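Local atomic coordinates of protein-S-isoprenylcysteine O-methyltransferase (Tribolium castaneum, PDB entry 5V7P), a protein that methylates the C-terminal isoprenylated cysteine of proteins at the endoplasmic reticulum membrane, using S-adenosyl-L-methionine as methyl donor. Residues T175-F184 against D195-Y204. Sequence-based numbering, arbitrary orientation.
Sequences TAILTAGSNF and DHVLVTHGVY. With SAH (S-adenosyl-L-homocysteine), chain C; MPG ([(Z)-octadec-9-enyl] (2R)-2,3-bis(oxidanyl)propanoate), chain B.
N183 and H196, whose CA atoms lie 5.7 Å apart, mark one end of a contact in which the two segments run in opposite directions, the last turn of helix 156-180 and the turn after it against a loop that is extended through H196-V199 and turns at G202 into the short helix 203-206, A176 facing V203 at the other end. N183 carries the direct hydrogen bond between the segments. Its OD1 takes an almost straight bond from V197 N (2.9 Å, 171°), while ND2 reaches back to A180 O at 2.7 Å; with both amide ends engaged, the rotation of the group is fixed. Because CG lies beside the backbone N (chi1 -52°), ND2 and N183 N can grip the same A180 carbonyl from opposite faces. Further along, T179 CG2 lies 3.6 Å from H201 O and at the edge of the Y204 ring; T179 OG1 donates to T175 O and accepts from a water, which accepts in turn from V203 N. A180 CB sits 3.5 Å from Y204 OH, and V203 CG2 packs on A176 CB.

The cofactor product lies against this scaffold. H196 NE2 donates to SAH N3 at 3.1 Å, V199 N donates to SAH N1, and SAH N6 donates to V199 O. F184 is sandwiched between SAH SD over one face and I177 over the other. The N183 amide's hold on V197 is consistent with a second-shell role in adenine recognition, since V197 lies between H196 and V199.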
loop_
_atom_site.group_PDB
_atom_site.type_symbol
_atom_site.label_atom_id
_atom_site.label_comp_id
_atom_site.label_asym_id
_atom_site.label_seq_id
_atom_site.Cartn_x
_atom_site.Cartn_y
_atom_site.Cartn_z
ATOM N N THR A 175 -13.246 0.459 -8.562
ATOM C CA THR A 175 -13.993 1.417 -9.369
ATOM C C THR A 175 -13.310 2.776 -9.370
ATOM O O THR A 175 -13.193 3.421 -10.419
ATOM C CB THR A 175 -15.427 1.540 -8.856
ATOM O OG1 THR A 175 -15.417 1.865 -7.462
ATOM C CG2 THR A 175 -16.184 0.242 -9.078
ATOM N N ALA A 176 -12.847 3.228 -8.203
ATOM C CA ALA A 176 -12.141 4.502 -8.131
ATOM C C ALA A 176 -10.911 4.502 -9.031
ATOM O O ALA A 176 -10.661 5.474 -9.752
ATOM C CB ALA A 176 -11.747 4.801 -6.684
ATOM N N ILE A 177 -10.132 3.417 -9.007
ATOM C CA ILE A 177 -8.934 3.344 -9.840
ATOM C C ILE A 177 -9.309 3.429 -11.314
ATOM O O ILE A 177 -8.651 4.121 -12.099
ATOM C CB ILE A 177 -8.141 2.059 -9.531
ATOM C CG1 ILE A 177 -7.695 2.055 -8.066
ATOM C CG2 ILE A 177 -6.925 1.941 -10.449
ATOM C CD1 ILE A 177 -7.059 0.755 -7.606
ATOM N N LEU A 178 -10.371 2.726 -11.712
ATOM C CA LEU A 178 -10.832 2.794 -13.096
ATOM C C LEU A 178 -11.350 4.185 -13.437
ATOM O O LEU A 178 -11.091 4.699 -14.531
ATOM C CB LEU A 178 -11.917 1.746 -13.336
ATOM C CG LEU A 178 -11.433 0.311 -13.554
ATOM C CD1 LEU A 178 -12.297 -0.684 -12.790
ATOM C CD2 LEU A 178 -11.434 -0.017 -15.038
ATOM N N THR A 179 -12.081 4.811 -12.512
ATOM C CA THR A 179 -12.640 6.133 -12.776
ATOM C C THR A 179 -11.544 7.186 -12.875
ATOM O O THR A 179 -11.628 8.103 -13.699
ATOM C CB THR A 179 -13.640 6.504 -11.682
ATOM O OG1 THR A 179 -14.626 5.471 -11.566
ATOM C CG2 THR A 179 -14.334 7.820 -12.003
ATOM N N ALA A 180 -10.508 7.074 -12.042
ATOM C CA ALA A 180 -9.408 8.027 -12.070
ATOM C C ALA A 180 -8.487 7.826 -13.264
ATOM O O ALA A 180 -7.776 8.762 -13.643
ATOM C CB ALA A 180 -8.597 7.926 -10.779
ATOM N N GLY A 181 -8.474 6.635 -13.853
ATOM C CA GLY A 181 -7.651 6.408 -15.026
ATOM C C GLY A 181 -6.182 6.587 -14.715
ATOM O O GLY A 181 -5.686 6.175 -13.661
ATOM N N SER A 182 -5.466 7.221 -15.644
ATOM C CA SER A 182 -4.057 7.523 -15.432
ATOM C C SER A 182 -3.837 8.610 -14.386
ATOM O O SER A 182 -2.680 8.896 -14.059
ATOM C CB SER A 182 -3.407 7.933 -16.756
ATOM O OG SER A 182 -4.152 8.952 -17.398
ATOM N N ASN A 183 -4.898 9.223 -13.859
ATOM C CA ASN A 183 -4.757 10.155 -12.748
ATOM C C ASN A 183 -4.539 9.450 -11.416
ATOM O O ASN A 183 -4.146 10.104 -10.444
ATOM C CB ASN A 183 -5.992 11.055 -12.648
ATOM C CG ASN A 183 -6.330 11.730 -13.960
ATOM O OD1 ASN A 183 -5.678 12.694 -14.360
ATOM N ND2 ASN A 183 -7.361 11.231 -14.634
ATOM N N PHE A 184 -4.793 8.145 -11.344
ATOM C CA PHE A 184 -4.499 7.378 -10.145
ATOM C C PHE A 184 -3.010 7.062 -10.084
ATOM O O PHE A 184 -2.318 7.023 -11.105
ATOM C CB PHE A 184 -5.308 6.077 -10.121
ATOM C CG PHE A 184 -5.256 5.351 -8.803
ATOM C CD1 PHE A 184 -6.143 5.669 -7.786
ATOM C CD2 PHE A 184 -4.323 4.350 -8.580
ATOM C CE1 PHE A 184 -6.098 5.008 -6.574
ATOM C CE2 PHE A 184 -4.274 3.686 -7.366
ATOM C CZ PHE A 184 -5.164 4.015 -6.364
ATOM N N ASP A 195 -0.649 15.823 -18.135
ATOM C CA ASP A 195 -1.900 15.154 -18.466
ATOM C C ASP A 195 -2.768 14.909 -17.238
ATOM O O ASP A 195 -3.795 14.229 -17.343
ATOM C CB ASP A 195 -1.619 13.824 -19.168
ATOM C CG ASP A 195 -0.837 12.863 -18.298
ATOM O OD1 ASP A 195 0.246 13.249 -17.810
ATOM O OD2 ASP A 195 -1.315 11.729 -18.087
ATOM N N HIS A 196 -2.384 15.439 -16.082
ATOM C CA HIS A 196 -3.117 15.198 -14.847
ATOM C C HIS A 196 -4.301 16.155 -14.763
ATOM O O HIS A 196 -4.120 17.378 -14.759
ATOM C CB HIS A 196 -2.189 15.369 -13.647
ATOM C CG HIS A 196 -2.784 14.915 -12.351
ATOM N ND1 HIS A 196 -2.111 15.011 -11.153
ATOM C CD2 HIS A 196 -3.985 14.359 -12.066
ATOM C CE1 HIS A 196 -2.873 14.538 -10.185
ATOM N NE2 HIS A 196 -4.015 14.137 -10.711
ATOM N N VAL A 197 -5.510 15.599 -14.697
ATOM C CA VAL A 197 -6.732 16.387 -14.638
ATOM C C VAL A 197 -7.488 16.022 -13.368
ATOM O O VAL A 197 -7.278 14.965 -12.767
ATOM C CB VAL A 197 -7.624 16.176 -15.880
ATOM C CG1 VAL A 197 -6.905 16.649 -17.136
ATOM C CG2 VAL A 197 -8.031 14.711 -16.014
ATOM N N LEU A 198 -8.376 16.922 -12.962
ATOM C CA LEU A 198 -9.188 16.702 -11.775
ATOM C C LEU A 198 -10.382 15.817 -12.105
ATOM O O LEU A 198 -11.047 15.996 -13.129
ATOM C CB LEU A 198 -9.660 18.036 -11.197
ATOM C CG LEU A 198 -10.550 17.966 -9.955
ATOM C CD1 LEU A 198 -9.866 17.214 -8.823
ATOM C CD2 LEU A 198 -10.938 19.369 -9.507
ATOM N N VAL A 199 -10.651 14.859 -11.224
ATOM C CA VAL A 199 -11.723 13.885 -11.386
ATOM C C VAL A 199 -12.760 14.172 -10.311
ATOM O O VAL A 199 -12.444 14.159 -9.114
ATOM C CB VAL A 199 -11.202 12.441 -11.276
ATOM C CG1 VAL A 199 -12.339 11.439 -11.469
ATOM C CG2 VAL A 199 -10.088 12.198 -12.288
ATOM N N THR A 200 -13.999 14.435 -10.736
ATOM C CA THR A 200 -15.086 14.748 -9.816
ATOM C C THR A 200 -16.351 13.953 -10.120
ATOM O O THR A 200 -17.389 14.205 -9.496
ATOM C CB THR A 200 -15.409 16.247 -9.851
ATOM O OG1 THR A 200 -15.804 16.622 -11.176
ATOM C CG2 THR A 200 -14.198 17.070 -9.440
ATOM N N HIS A 201 -16.297 13.011 -11.054
ATOM C CA HIS A 201 -17.458 12.229 -11.447
ATOM C C HIS A 201 -17.339 10.807 -10.914
ATOM O O HIS A 201 -16.295 10.389 -10.406
ATOM C CB HIS A 201 -17.612 12.218 -12.972
ATOM C CG HIS A 201 -16.510 11.500 -13.687
ATOM N ND1 HIS A 201 -15.279 12.072 -13.925
ATOM C CD2 HIS A 201 -16.457 10.258 -14.225
ATOM C CE1 HIS A 201 -14.514 11.212 -14.573
ATOM N NE2 HIS A 201 -15.206 10.104 -14.768
ATOM N N GLY A 202 -18.434 10.061 -11.042
ATOM C CA GLY A 202 -18.458 8.704 -10.526
ATOM C C GLY A 202 -18.337 8.699 -9.014
ATOM O O GLY A 202 -18.850 9.583 -8.319
ATOM N N VAL A 203 -17.642 7.687 -8.489
ATOM C CA VAL A 203 -17.446 7.595 -7.048
ATOM C C VAL A 203 -16.717 8.816 -6.504
ATOM O O VAL A 203 -16.788 9.093 -5.303
ATOM C CB VAL A 203 -16.698 6.292 -6.690
ATOM C CG1 VAL A 203 -17.568 5.082 -7.007
ATOM C CG2 VAL A 203 -15.364 6.203 -7.421
ATOM N N TYR A 204 -16.018 9.566 -7.360
ATOM C CA TYR A 204 -15.408 10.811 -6.913
ATOM C C TYR A 204 -16.434 11.913 -6.688
ATOM O O TYR A 204 -16.083 12.958 -6.131
ATOM C CB TYR A 204 -14.341 11.266 -7.911
ATOM C CG TYR A 204 -13.075 10.456 -7.792
ATOM C CD1 TYR A 204 -12.900 9.290 -8.526
ATOM C CD2 TYR A 204 -12.066 10.839 -6.920
ATOM C CE1 TYR A 204 -11.746 8.536 -8.404
ATOM C CE2 TYR A 204 -10.913 10.097 -6.794
ATOM C CZ TYR A 204 -10.758 8.945 -7.535
ATOM O OH TYR A 204 -9.608 8.203 -7.407
HETATM N N SAH C . -6.975 9.931 -3.034
HETATM C CA SAH C . -7.633 9.379 -4.210
HETATM C CB SAH C . -6.599 8.906 -5.225
HETATM C CG SAH C . -5.517 7.995 -4.653
HETATM S SD SAH C . -4.202 7.697 -5.865
HETATM C C SAH C . -8.559 8.227 -3.828
HETATM O O SAH C . -8.487 7.694 -2.720
HETATM O OXT SAH C . -9.402 7.797 -4.617
HETATM C "C5'" SAH C . -3.212 9.139 -5.376
HETATM C "C4'" SAH C . -3.010 10.147 -6.500
HETATM O "O4'" SAH C . -4.259 10.545 -7.026
HETATM C "C3'" SAH C . -2.316 11.397 -5.977
HETATM O "O3'" SAH C . -1.108 11.620 -6.668
HETATM C "C2'" SAH C . -3.290 12.534 -6.201
HETATM O "O2'" SAH C . -2.643 13.660 -6.749
HETATM C "C1'" SAH C . -4.336 11.953 -7.149
HETATM N N9 SAH C . -5.713 12.405 -6.860
HETATM C C8 SAH C . -6.352 12.427 -5.647
HETATM N N7 SAH C . -7.607 12.897 -5.823
HETATM C C5 SAH C . -7.780 13.171 -7.133
HETATM C C6 SAH C . -8.859 13.669 -7.847
HETATM N N6 SAH C . -10.000 13.972 -7.234
HETATM N N1 SAH C . -8.735 13.848 -9.206
HETATM C C2 SAH C . -7.555 13.537 -9.847
HETATM N N3 SAH C . -6.489 13.043 -9.130
HETATM C C4 SAH C . -6.601 12.865 -7.795
HETATM C C2 MPG B . -15.577 3.081 -14.170
HETATM C C3 MPG B . -16.896 2.311 -14.087
HETATM C C4 MPG B . -16.754 1.121 -13.141
HETATM C C5 MPG B . -18.137 0.729 -12.626
HETATM C C6 MPG B . -18.123 -0.721 -12.144
HETATM C C7 MPG B . -19.398 -1.002 -11.350
HETATM C C8 MPG B . -19.181 -2.195 -10.424
HETATM C C9 MPG B . -20.477 -3.001 -10.337
HETATM C C10 MPG B . -20.484 -4.274 -9.996
HETATM C C11 MPG B . -19.193 -5.026 -9.667
HETATM C C12 MPG B . -19.516 -6.293 -8.876
HETATM C C13 MPG B . -18.633 -7.442 -9.359
HETATM C C14 MPG B . -18.714 -8.595 -8.361
HETATM O O1 MPG B . -14.605 4.591 -15.743
HETATM C C1 MPG B . -15.174 3.316 -15.624
HETATM C CXD MPG B . -13.746 6.093 -17.596
HETATM O O2 MPG B . -12.434 6.396 -17.980
HETATM C C21 MPG B . -14.281 7.189 -16.678
HETATM O O3 MPG B . -13.883 8.444 -17.159
HETATM O O4 MPG B . -13.045 3.882 -17.196
HETATM C CX3 MPG B . -13.757 4.763 -16.845
HETATM O O HOH W 1 -17.077 5.778 -10.504
HETATM O O HOH W 2 -3.666 11.856 -16.075
#